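Local coordinates for nucleotidyltransferase-like protein (Exiguobacterium sibiricum, PDB 3C18) that is of unconfirmed function but resembles nucleotidyltransferases and so probably transfers a nucleotidyl group to a substrate not yet identified, at residues A[229-232]-A[237-240]; A[231-236]-A[246-251]; A[261-264]-A[268-271]. All blocks are in the same frame, centred on the assembly; numbering follows the deposited sequence.

All three contacts lie in the C-terminal helix-turn-helix region, whose helices and three-stranded antiparallel sheet follow a winged-helix order. Interaction 1 is buried and joins the end of helix 220-231 to strand 238-239 through an indole; interaction 2 lies at the surface about 5 Å away, centre to centre, and uses charged side chains instead. They share M231 and R232, and V230 packs on R248 between them. Interaction 3, partly buried and about 11 Å from interaction 1 between centres, fastens helix 253-265 to strand 269-275 with aliphatic packing and backbone bonds. M231 SE touches I269 CD1, so the apolar interiors of interactions 1 and 3 meet.

Interaction 1: residues A[229-232]-A[237-240]; sequences EVMR and PWTM
Selenomethionine M231 lays its CG over one face of the W238 indole, a CH-pi contact of 4.2 Å from CG to the centroid of the five-membered ring. This joins the end of helix 220-231 to strand 238-239, the short first strand of a winged-helix fold. The CG atom lies 24° off the ring normal, which places it above the ring but displaced toward the rim. The chain then runs on extended and bends at its last torsion (chi3 81°), turning the terminal methyl back so that M231 CE comes 3.9 Å from W238 CD1. The selenium remains higher above the same ring, M231 SE being 5.3 Å from the five-membered centroid, a distant Met-aromatic contact.

The indole is also gripped at its edge. W238 NE1 donates to M231 O at 3.0 Å, and the bond is fairly straight, with 161° at the hydrogen. The oxygen sits in the ring plane while the donor approaches a lone pair in the carbonyl plane, which gives this buried N-H a mate and opposes rotation of the ring. One residue thus holds the indole twice, side chain above and carbonyl at the rim.

Around this pair, L243 of helix 240-245 touches both side chains, and R234 adds a cation-pi contact to the indole. The strand itself is fixed by backbone bonds from W238 to Y286. At the six-membered end of the ring, V230 O comes obliquely to W238 CZ2 at 3.6 Å, and the V230 methyl CG1 reaches W238 CH2 at 4.4 Å.

Interaction 2: residues A[231-236]-A[246-251]; sequences MRERDR and ESRLTE
E233 and R248 meet in a salt bridge, with E233 OE2 2.9 Å from R248 NH1. Only this one nitrogen of the guanidinium reaches the carboxylate: E233 OE1 lies 3.2 Å from the same R248 NH1, so the two oxygens straddle it. The carboxylate comes in at the guanidinium edge, near its plane, but the two planes are turned 53° apart and the two side chains meet nearly perpendicular. That is a charge pairing at one nitrogen, without the flat, two-pronged match of a bidentate pair. Alongside, R234 and E246 run antiparallel to one another, and R234 NH2 stays 4.1 Å from E246 OE1. With these planes 85° apart and the oxygen well out of the guanidinium plane, no N-H points at it, and any attraction is long-range.

The reach of each group follows from its chain. E233 is extended beyond CG, whereas R248 bends at chi3 (66°) to swing its guanidinium round to the acid. V230 of helix 220-231 packs against R248 and E246 from the inner side. R234 would tend to stabilise the E246 carboxylate, and the like-charged E233, whose OE1 is 4.9 Å from E246 OE2, would tend to oppose it.

Behind these side chains the backbone is locally ordered. A type I turn runs from M231 to R234, closed by R234 N to M231 O at 3.3 Å. In the other segment, L249 N bonds E246 O at 3.1 Å as the 3-10 segment 247-251 begins, while Y226 OH is bonded to R248 O. Segment 246-251 joins helices 240-245 and 253-265, the connection expected to be the turn of the helix-turn-helix.

Interaction 3: residues A[261-264]-A[268-271]; sequences DFFI and LIRI
The F263 ring is met obliquely by two methyl groups, L268 CD1 lying 4.2 Å from F263 CD1 and I269 CD1 lying 4.1 Å from F263 CD2, while F228 of helix 220-231 makes an edge-to-face contact with it. Closer in, F263 CB touches I269 CD1 at 3.8 Å. The F263 carbonyl oxygen receives two backbone donors, L268 N at 2.8 Å and, weakly, I269 N.

I264 crosses the start of strand 269-275. With CG1 beside its own backbone N (chi1 -73°), I264 CG1 rests 3.7 Å from I269 CG2, and I264 CD1 extends to I271 CB at 3.8 Å. An alanine at I264 would lack CG1, CG2 and CD1, which would probably open a gap between helix and strand and leave I269 CG2 and I271 without their packing mate.

In this winged-helix arrangement the helix 253-265 is thus tied to the strand that follows it by main-chain bonds at the turn and by branched aliphatics beyond. The direct hydrogen bonding across the contact is main-chain only, which implies that the side chains contribute apolar burial alone.

Interaction 1: residues A[229-232]-A[237-240]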
ATOM      1  N   GLU A 229      -7.665   9.535  21.666  1.00 32.30           N
ATOM      2  CA  GLU A 229      -7.330  10.917  21.989  1.00 32.14           C
ATOM      3  C   GLU A 229      -8.124  11.844  21.088  1.00 34.69           C
ATOM      4  O   GLU A 229      -8.634  12.869  21.535  1.00 34.47           O
ATOM      5  CB  GLU A 229      -5.845  11.204  21.806  1.00 34.68           C
ATOM      6  CG  GLU A 229      -5.425  12.644  22.140  1.00 36.53           C
ATOM      7  N   VAL A 230      -8.223  11.496  19.809  1.00 29.19           N
ATOM      8  CA  VAL A 230      -9.009  12.334  18.874  1.00 28.53           C
ATOM      9  C   VAL A 230     -10.478  12.298  19.311  1.00 29.16           C
ATOM     10  O   VAL A 230     -11.177  13.315  19.316  1.00 30.63           O
ATOM     11  CB  VAL A 230      -8.874  11.878  17.403  1.00 30.95           C
ATOM     12  CG1 VAL A 230      -9.993  12.484  16.517  1.00 27.21           C
ATOM     13  CG2 VAL A 230      -7.516  12.254  16.882  1.00 29.85           C
HETATM   14  N   MSE A 231     -10.941  11.122  19.712  1.00 27.12           N
HETATM   15  CA  MSE A 231     -12.358  10.957  20.078  1.00 26.08           C
HETATM   16  C   MSE A 231     -12.728  11.740  21.317  1.00 32.80           C
HETATM   17  O   MSE A 231     -13.822  12.308  21.427  1.00 33.46           O
HETATM   18  CB  MSE A 231     -12.717   9.496  20.232  1.00 29.54           C
HETATM   19  CG  MSE A 231     -12.840   8.797  18.932  1.00 22.10           C
HETATM   20 SE   MSE A 231     -13.199   6.891  19.070  0.75 27.92          SE
HETATM   21  CE  MSE A 231     -15.113   6.967  19.385  1.00 25.74           C
ATOM     22  N   ARG A 232     -11.786  11.840  22.236  1.00 33.68           N
ATOM     23  CA  ARG A 232     -12.061  12.491  23.515  1.00 34.71           C
ATOM     24  C   ARG A 232     -12.029  13.990  23.382  1.00 36.62           C
ATOM     25  O   ARG A 232     -12.249  14.677  24.354  1.00 41.92           O
ATOM     26  CB  ARG A 232     -11.065  12.076  24.584  1.00 32.76           C
ATOM     27  CG  ARG A 232     -11.340  10.716  25.106  1.00 35.46           C
ATOM     28  CD  ARG A 232     -10.182  10.244  25.968  1.00 43.51           C
ATOM     29  NE  ARG A 232     -10.476   8.900  26.454  1.00 52.31           N
ATOM     30  CZ  ARG A 232      -9.595   7.914  26.465  1.00 56.40           C
ATOM     31  NH1 ARG A 232      -8.370   8.138  26.004  1.00 59.45           N
ATOM     32  NH2 ARG A 232      -9.940   6.713  26.909  1.00 60.52           N
ATOM     33  N   PRO A 237     -20.791  10.993  22.031  1.00 28.40           N
ATOM     34  CA  PRO A 237     -20.411   9.966  21.074  1.00 27.26           C
ATOM     35  C   PRO A 237     -20.317  10.504  19.676  1.00 28.41           C
ATOM     36  O   PRO A 237     -20.812  11.572  19.389  1.00 28.35           O
ATOM     37  CB  PRO A 237     -21.548   8.965  21.200  1.00 27.96           C
ATOM     38  CG  PRO A 237     -22.140   9.221  22.516  1.00 30.86           C
ATOM     39  CD  PRO A 237     -22.026  10.678  22.731  1.00 25.90           C
ATOM     40  N   TRP A 238     -19.668   9.712  18.827  1.00 25.93           N
ATOM     41  CA  TRP A 238     -19.470  10.013  17.426  1.00 23.24           C
ATOM     42  C   TRP A 238     -20.257   9.079  16.573  1.00 26.88           C
ATOM     43  O   TRP A 238     -20.343   7.879  16.884  1.00 23.05           O
ATOM     44  CB  TRP A 238     -18.042   9.768  17.044  1.00 26.22           C
ATOM     45  CG  TRP A 238     -17.025  10.610  17.697  1.00 21.93           C
ATOM     46  CD1 TRP A 238     -16.636  10.568  19.001  1.00 25.76           C
ATOM     47  CD2 TRP A 238     -16.181  11.560  17.053  1.00 22.87           C
ATOM     48  NE1 TRP A 238     -15.614  11.472  19.206  1.00 23.33           N
ATOM     49  CE2 TRP A 238     -15.346  12.114  18.035  1.00 21.52           C
ATOM     50  CE3 TRP A 238     -16.072  12.023  15.751  1.00 28.99           C
ATOM     51  CZ2 TRP A 238     -14.376  13.051  17.742  1.00 25.54           C
ATOM     52  CZ3 TRP A 238     -15.121  12.983  15.472  1.00 27.24           C
ATOM     53  CH2 TRP A 238     -14.283  13.481  16.460  1.00 30.23           C
ATOM     54  N   THR A 239     -20.797   9.590  15.463  1.00 24.78           N
ATOM     55  CA  THR A 239     -21.354   8.657  14.460  1.00 25.55           C
ATOM     56  C   THR A 239     -20.158   8.155  13.628  1.00 27.20           C
ATOM     57  O   THR A 239     -19.114   8.763  13.613  1.00 26.67           O
ATOM     58  CB  THR A 239     -22.349   9.345  13.523  1.00 24.26           C
ATOM     59  OG1 THR A 239     -21.666  10.351  12.775  1.00 25.57           O
ATOM     60  CG2 THR A 239     -23.488   9.968  14.279  1.00 26.41           C
HETATM   61  N   MSE A 240     -20.322   7.053  12.913  1.00 27.04           N
HETATM   62  CA  MSE A 240     -19.257   6.555  12.044  1.00 24.70           C
HETATM   63  C   MSE A 240     -18.911   7.593  11.012  1.00 26.01           C
HETATM   64  O   MSE A 240     -17.756   7.858  10.740  1.00 30.16           O
HETATM   65  CB  MSE A 240     -19.683   5.262  11.327  1.00 22.87           C
HETATM   66  CG  MSE A 240     -18.658   4.680  10.368  1.00 28.61           C
HETATM   67 SE   MSE A 240     -16.879   4.439  11.166  0.75 27.93          SE
HETATM   68  CE  MSE A 240     -17.170   3.043  12.485  1.00 28.37           C
TER

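Interaction 2: residues A[231-236]-A[246-251]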
HETATM    1  N   MSE A 231     -10.941  11.122  19.712  1.00 27.12           N
HETATM    2  CA  MSE A 231     -12.358  10.957  20.078  1.00 26.08           C
HETATM    3  C   MSE A 231     -12.728  11.740  21.317  1.00 32.80           C
HETATM    4  O   MSE A 231     -13.822  12.308  21.427  1.00 33.46           O
HETATM    5  CB  MSE A 231     -12.717   9.496  20.232  1.00 29.54           C
HETATM    6  CG  MSE A 231     -12.840   8.797  18.932  1.00 22.10           C
HETATM    7 SE   MSE A 231     -13.199   6.891  19.070  0.75 27.92          SE
HETATM    8  CE  MSE A 231     -15.113   6.967  19.385  1.00 25.74           C
ATOM      9  N   ARG A 232     -11.786  11.840  22.236  1.00 33.68           N
ATOM     10  CA  ARG A 232     -12.061  12.491  23.515  1.00 34.71           C
ATOM     11  C   ARG A 232     -12.029  13.990  23.382  1.00 36.62           C
ATOM     12  O   ARG A 232     -12.249  14.677  24.354  1.00 41.92           O
ATOM     13  CB  ARG A 232     -11.065  12.076  24.584  1.00 32.76           C
ATOM     14  CG  ARG A 232     -11.340  10.716  25.106  1.00 35.46           C
ATOM     15  CD  ARG A 232     -10.182  10.244  25.968  1.00 43.51           C
ATOM     16  NE  ARG A 232     -10.476   8.900  26.454  1.00 52.31           N
ATOM     17  CZ  ARG A 232      -9.595   7.914  26.465  1.00 56.40           C
ATOM     18  NH1 ARG A 232      -8.370   8.138  26.004  1.00 59.45           N
ATOM     19  NH2 ARG A 232      -9.940   6.713  26.909  1.00 60.52           N
ATOM     20  N   GLU A 233     -11.743  14.476  22.186  1.00 39.04           N
ATOM     21  CA  GLU A 233     -11.772  15.924  21.932  1.00 44.39           C
ATOM     22  C   GLU A 233     -13.197  16.442  21.945  1.00 46.68           C
ATOM     23  O   GLU A 233     -13.438  17.649  21.864  1.00 49.37           O
ATOM     24  CB  GLU A 233     -11.082  16.319  20.635  1.00 45.04           C
ATOM     25  CG  GLU A 233      -9.594  16.240  20.808  1.00 55.32           C
ATOM     26  CD  GLU A 233      -8.813  16.753  19.624  1.00 67.29           C
ATOM     27  OE1 GLU A 233      -9.313  16.678  18.463  1.00 70.38           O
ATOM     28  OE2 GLU A 233      -7.674  17.216  19.873  1.00 73.87           O
ATOM     29  N   ARG A 234     -14.135  15.519  22.056  1.00 45.30           N
ATOM     30  CA  ARG A 234     -15.538  15.901  22.233  1.00 43.72           C
ATOM     31  C   ARG A 234     -16.135  15.034  23.290  1.00 43.78           C
ATOM     32  O   ARG A 234     -15.702  13.916  23.513  1.00 44.23           O
ATOM     33  CB  ARG A 234     -16.347  15.908  20.927  1.00 44.17           C
ATOM     34  CG  ARG A 234     -16.773  14.582  20.392  1.00 38.55           C
ATOM     35  CD  ARG A 234     -17.627  14.736  19.141  1.00 38.77           C
ATOM     36  NE  ARG A 234     -16.936  15.457  18.083  1.00 37.11           N
ATOM     37  CZ  ARG A 234     -17.400  15.596  16.843  1.00 34.21           C
ATOM     38  NH1 ARG A 234     -18.561  15.057  16.497  1.00 41.92           N
ATOM     39  NH2 ARG A 234     -16.695  16.257  15.945  1.00 37.95           N
ATOM     40  N   ASP A 235     -17.125  15.588  23.965  1.00 45.98           N
ATOM     41  CA  ASP A 235     -17.648  14.986  25.175  1.00 47.42           C
ATOM     42  C   ASP A 235     -18.875  14.137  24.964  1.00 45.83           C
ATOM     43  O   ASP A 235     -19.581  13.809  25.899  1.00 49.99           O
ATOM     44  CB  ASP A 235     -17.925  16.073  26.210  1.00 51.00           C
ATOM     45  CG  ASP A 235     -17.640  15.594  27.623  1.00 63.52           C
ATOM     46  OD1 ASP A 235     -16.925  14.561  27.765  1.00 71.64           O
ATOM     47  OD2 ASP A 235     -18.129  16.241  28.588  1.00 81.27           O
ATOM     48  N   ARG A 236     -19.076  13.694  23.737  1.00 43.29           N
ATOM     49  CA  ARG A 236     -20.264  12.903  23.387  1.00 37.12           C
ATOM     50  C   ARG A 236     -19.907  11.921  22.305  1.00 31.17           C
ATOM     51  O   ARG A 236     -18.853  11.969  21.737  1.00 29.65           O
ATOM     52  CB  ARG A 236     -21.349  13.858  22.907  1.00 41.09           C
ATOM     53  CG  ARG A 236     -20.933  14.559  21.706  1.00 43.82           C
ATOM     54  CD  ARG A 236     -21.890  15.639  21.305  1.00 54.54           C
ATOM     55  NE  ARG A 236     -21.272  16.385  20.211  1.00 63.07           N
ATOM     56  CZ  ARG A 236     -20.347  17.325  20.405  1.00 65.04           C
ATOM     57  NH1 ARG A 236     -19.952  17.640  21.636  1.00 72.08           N
ATOM     58  NH2 ARG A 236     -19.809  17.928  19.380  1.00 58.37           N
ATOM     59  N   GLU A 246     -13.571  13.212   9.999  1.00 29.46           N
ATOM     60  CA  GLU A 246     -12.654  13.957  10.885  1.00 28.89           C
ATOM     61  C   GLU A 246     -11.276  13.976  10.249  1.00 29.91           C
ATOM     62  O   GLU A 246     -10.720  12.951   9.931  1.00 23.46           O
ATOM     63  CB  GLU A 246     -12.618  13.282  12.238  1.00 29.48           C
ATOM     64  CG  GLU A 246     -11.770  13.947  13.261  1.00 28.71           C
ATOM     65  CD  GLU A 246     -12.245  15.330  13.603  1.00 43.41           C
ATOM     66  OE1 GLU A 246     -13.457  15.626  13.430  1.00 51.54           O
ATOM     67  OE2 GLU A 246     -11.385  16.125  14.010  1.00 57.46           O
ATOM     68  N   SER A 247     -10.719  15.151  10.067  1.00 33.29           N
ATOM     69  CA  SER A 247      -9.469  15.258   9.304  1.00 34.61           C
ATOM     70  C   SER A 247      -8.307  14.514   9.939  1.00 31.52           C
ATOM     71  O   SER A 247      -7.516  13.857   9.242  1.00 30.00           O
ATOM     72  CB  SER A 247      -9.126  16.726   9.037  1.00 36.59           C
ATOM     73  OG  SER A 247      -8.782  17.357  10.236  1.00 48.45           O
ATOM     74  N   ARG A 248      -8.262  14.523  11.258  1.00 30.65           N
ATOM     75  CA  ARG A 248      -7.131  13.886  11.958  1.00 33.00           C
ATOM     76  C   ARG A 248      -7.109  12.379  11.797  1.00 31.43           C
ATOM     77  O   ARG A 248      -6.106  11.701  12.130  1.00 33.85           O
ATOM     78  CB  ARG A 248      -7.099  14.246  13.433  1.00 34.45           C
ATOM     79  CG  ARG A 248      -6.806  15.722  13.690  1.00 42.45           C
ATOM     80  CD  ARG A 248      -6.752  16.008  15.172  1.00 47.93           C
ATOM     81  NE  ARG A 248      -5.606  15.322  15.775  1.00 63.44           N
ATOM     82  CZ  ARG A 248      -5.444  15.138  17.085  1.00 74.30           C
ATOM     83  NH1 ARG A 248      -6.370  15.583  17.934  1.00 73.32           N
ATOM     84  NH2 ARG A 248      -4.366  14.498  17.549  1.00 69.60           N
ATOM     85  N   LEU A 249      -8.201  11.855  11.260  1.00 30.46           N
ATOM     86  CA  LEU A 249      -8.345  10.376  11.095  1.00 27.93           C
ATOM     87  C   LEU A 249      -8.255   9.945   9.641  1.00 30.02           C
ATOM     88  O   LEU A 249      -8.512   8.820   9.281  1.00 32.06           O
ATOM     89  CB  LEU A 249      -9.666   9.911  11.680  1.00 26.37           C
ATOM     90  CG  LEU A 249      -9.821  10.117  13.197  1.00 24.55           C
ATOM     91  CD1 LEU A 249     -11.218   9.715  13.673  1.00 24.32           C
ATOM     92  CD2 LEU A 249      -8.681   9.351  13.943  1.00 24.83           C
ATOM     93  N   THR A 250      -7.878  10.882   8.804  1.00 32.70           N
ATOM     94  CA  THR A 250      -7.809  10.668   7.344  0.50 32.17           C
ATOM     95  C   THR A 250      -7.067   9.414   6.971  1.00 30.29           C
ATOM     96  O   THR A 250      -7.493   8.623   6.162  1.00 30.38           O
ATOM     97  CB  THR A 250      -7.065  11.826   6.637  0.50 32.94           C
ATOM     98  OG1 THR A 250      -7.873  13.007   6.670  0.50 31.76           O
ATOM     99  CG2 THR A 250      -6.720  11.462   5.180  0.50 34.43           C
ATOM    100  N   GLU A 251      -5.906   9.262   7.562  1.00 31.42           N
ATOM    101  CA  GLU A 251      -5.021   8.125   7.229  1.00 30.47           C
ATOM    102  C   GLU A 251      -5.561   6.811   7.749  1.00 31.14           C
ATOM    103  O   GLU A 251      -5.119   5.748   7.342  1.00 29.34           O
ATOM    104  CB  GLU A 251      -3.618   8.340   7.785  1.00 33.70           C
ATOM    105  CG  GLU A 251      -2.918   9.597   7.257  1.00 35.16           C
ATOM    106  CD  GLU A 251      -2.664   9.537   5.741  1.00 46.22           C
ATOM    107  OE1 GLU A 251      -2.480   8.430   5.184  1.00 36.05           O
ATOM    108  OE2 GLU A 251      -2.626  10.614   5.124  1.00 36.33           O
TER

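Interaction 3: residues A[261-264]-A[268-271]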
ATOM      1  N   ASP A 261     -14.550  -1.882  15.654  1.00 26.84           N
ATOM      2  CA  ASP A 261     -15.183  -3.168  15.968  1.00 27.29           C
ATOM      3  C   ASP A 261     -14.369  -3.886  17.009  1.00 30.00           C
ATOM      4  O   ASP A 261     -14.871  -4.486  17.976  1.00 30.39           O
ATOM      5  CB  ASP A 261     -15.196  -4.046  14.724  1.00 29.52           C
ATOM      6  CG  ASP A 261     -15.832  -5.417  14.956  1.00 37.93           C
ATOM      7  OD1 ASP A 261     -17.074  -5.519  14.901  1.00 44.81           O
ATOM      8  OD2 ASP A 261     -15.097  -6.414  15.104  1.00 43.31           O
ATOM      9  N   PHE A 262     -13.068  -3.816  16.801  1.00 28.49           N
ATOM     10  CA  PHE A 262     -12.143  -4.490  17.690  1.00 26.72           C
ATOM     11  C   PHE A 262     -12.166  -3.870  19.074  1.00 27.92           C
ATOM     12  O   PHE A 262     -12.294  -4.540  20.065  1.00 29.44           O
ATOM     13  CB  PHE A 262     -10.750  -4.423  17.142  1.00 30.39           C
ATOM     14  CG  PHE A 262      -9.768  -5.150  17.971  1.00 28.88           C
ATOM     15  CD1 PHE A 262      -9.703  -6.494  17.922  1.00 29.58           C
ATOM     16  CD2 PHE A 262      -8.915  -4.483  18.784  1.00 25.04           C
ATOM     17  CE1 PHE A 262      -8.765  -7.196  18.683  1.00 34.73           C
ATOM     18  CE2 PHE A 262      -7.971  -5.172  19.553  1.00 31.23           C
ATOM     19  CZ  PHE A 262      -7.900  -6.519  19.486  1.00 30.23           C
ATOM     20  N   PHE A 263     -12.060  -2.558  19.120  1.00 27.04           N
ATOM     21  CA  PHE A 263     -12.006  -1.857  20.387  1.00 27.43           C
ATOM     22  C   PHE A 263     -13.318  -2.038  21.184  1.00 28.71           C
ATOM     23  O   PHE A 263     -13.333  -2.040  22.396  1.00 30.75           O
ATOM     24  CB  PHE A 263     -11.675  -0.398  20.175  1.00 27.74           C
ATOM     25  CG  PHE A 263     -10.281  -0.152  19.635  1.00 27.83           C
ATOM     26  CD1 PHE A 263      -9.209  -0.801  20.159  1.00 31.20           C
ATOM     27  CD2 PHE A 263     -10.053   0.781  18.646  1.00 30.45           C
ATOM     28  CE1 PHE A 263      -7.958  -0.549  19.676  1.00 25.83           C
ATOM     29  CE2 PHE A 263      -8.783   1.038  18.174  1.00 29.53           C
ATOM     30  CZ  PHE A 263      -7.752   0.373  18.691  1.00 31.27           C
ATOM     31  N   ILE A 264     -14.420  -2.246  20.476  1.00 29.92           N
ATOM     32  CA  ILE A 264     -15.721  -2.457  21.142  1.00 26.97           C
ATOM     33  C   ILE A 264     -15.655  -3.791  21.834  1.00 28.53           C
ATOM     34  O   ILE A 264     -16.052  -3.937  22.968  1.00 33.16           O
ATOM     35  CB  ILE A 264     -16.909  -2.455  20.141  1.00 26.99           C
ATOM     36  CG1 ILE A 264     -17.177  -1.017  19.643  1.00 29.54           C
ATOM     37  CG2 ILE A 264     -18.139  -3.039  20.814  1.00 24.73           C
ATOM     38  CD1 ILE A 264     -18.133  -0.958  18.570  1.00 26.56           C
ATOM     39  N   LEU A 268     -13.064  -1.069  25.035  1.00 28.36           N
ATOM     40  CA  LEU A 268     -12.455   0.286  25.054  1.00 28.05           C
ATOM     41  C   LEU A 268     -13.306   1.359  24.370  1.00 28.58           C
ATOM     42  O   LEU A 268     -13.083   2.552  24.505  1.00 26.98           O
ATOM     43  CB  LEU A 268     -11.093   0.237  24.386  1.00 30.85           C
ATOM     44  CG  LEU A 268     -10.065  -0.592  25.167  1.00 33.79           C
ATOM     45  CD1 LEU A 268      -8.788  -0.765  24.332  1.00 34.86           C
ATOM     46  CD2 LEU A 268      -9.780   0.102  26.487  1.00 36.35           C
ATOM     47  N   ILE A 269     -14.275   0.884  23.608  1.00 27.17           N
ATOM     48  CA  ILE A 269     -15.227   1.754  22.927  1.00 25.32           C
ATOM     49  C   ILE A 269     -16.608   1.233  23.218  1.00 26.41           C
ATOM     50  O   ILE A 269     -16.848   0.020  23.263  1.00 27.13           O
ATOM     51  CB  ILE A 269     -14.987   1.853  21.390  1.00 28.55           C
ATOM     52  CG1 ILE A 269     -13.861   2.837  21.066  1.00 28.81           C
ATOM     53  CG2 ILE A 269     -16.235   2.379  20.681  1.00 25.46           C
ATOM     54  CD1 ILE A 269     -13.491   2.868  19.588  1.00 28.39           C
ATOM     55  N   ARG A 270     -17.508   2.164  23.472  1.00 27.28           N
ATOM     56  CA  ARG A 270     -18.900   1.857  23.774  1.00 27.94           C
ATOM     57  C   ARG A 270     -19.804   2.143  22.607  1.00 25.32           C
ATOM     58  O   ARG A 270     -19.851   3.222  22.123  1.00 26.37           O
ATOM     59  CB  ARG A 270     -19.380   2.689  24.989  1.00 30.49           C
ATOM     60  CG  ARG A 270     -20.832   2.396  25.420  1.00 42.97           C
ATOM     61  CD  ARG A 270     -21.154   2.975  26.818  1.00 52.66           C
ATOM     62  NE  ARG A 270     -20.476   4.255  27.019  1.00 59.15           N
ATOM     63  CZ  ARG A 270     -19.487   4.449  27.886  1.00 62.36           C
ATOM     64  NH1 ARG A 270     -19.090   3.458  28.685  1.00 60.24           N
ATOM     65  NH2 ARG A 270     -18.917   5.649  27.973  1.00 61.33           N
ATOM     66  N   ILE A 271     -20.549   1.138  22.199  1.00 26.45           N
ATOM     67  CA  ILE A 271     -21.518   1.270  21.088  1.00 28.98           C
ATOM     68  C   ILE A 271     -22.939   1.520  21.583  1.00 30.22           C
ATOM     69  O   ILE A 271     -23.439   0.862  22.492  1.00 31.70           O
ATOM     70  CB  ILE A 271     -21.472   0.008  20.130  1.00 26.80           C
ATOM     71  CG1 ILE A 271     -22.328   0.251  18.910  1.00 23.74           C
ATOM     72  CG2 ILE A 271     -21.921  -1.237  20.840  1.00 24.19           C
ATOM     73  CD1 ILE A 271     -22.175  -0.796  17.831  1.00 25.48           C
TER
HETATM   74  O   HOH W   1     -17.578  -1.956  24.671  1.00 40.25           O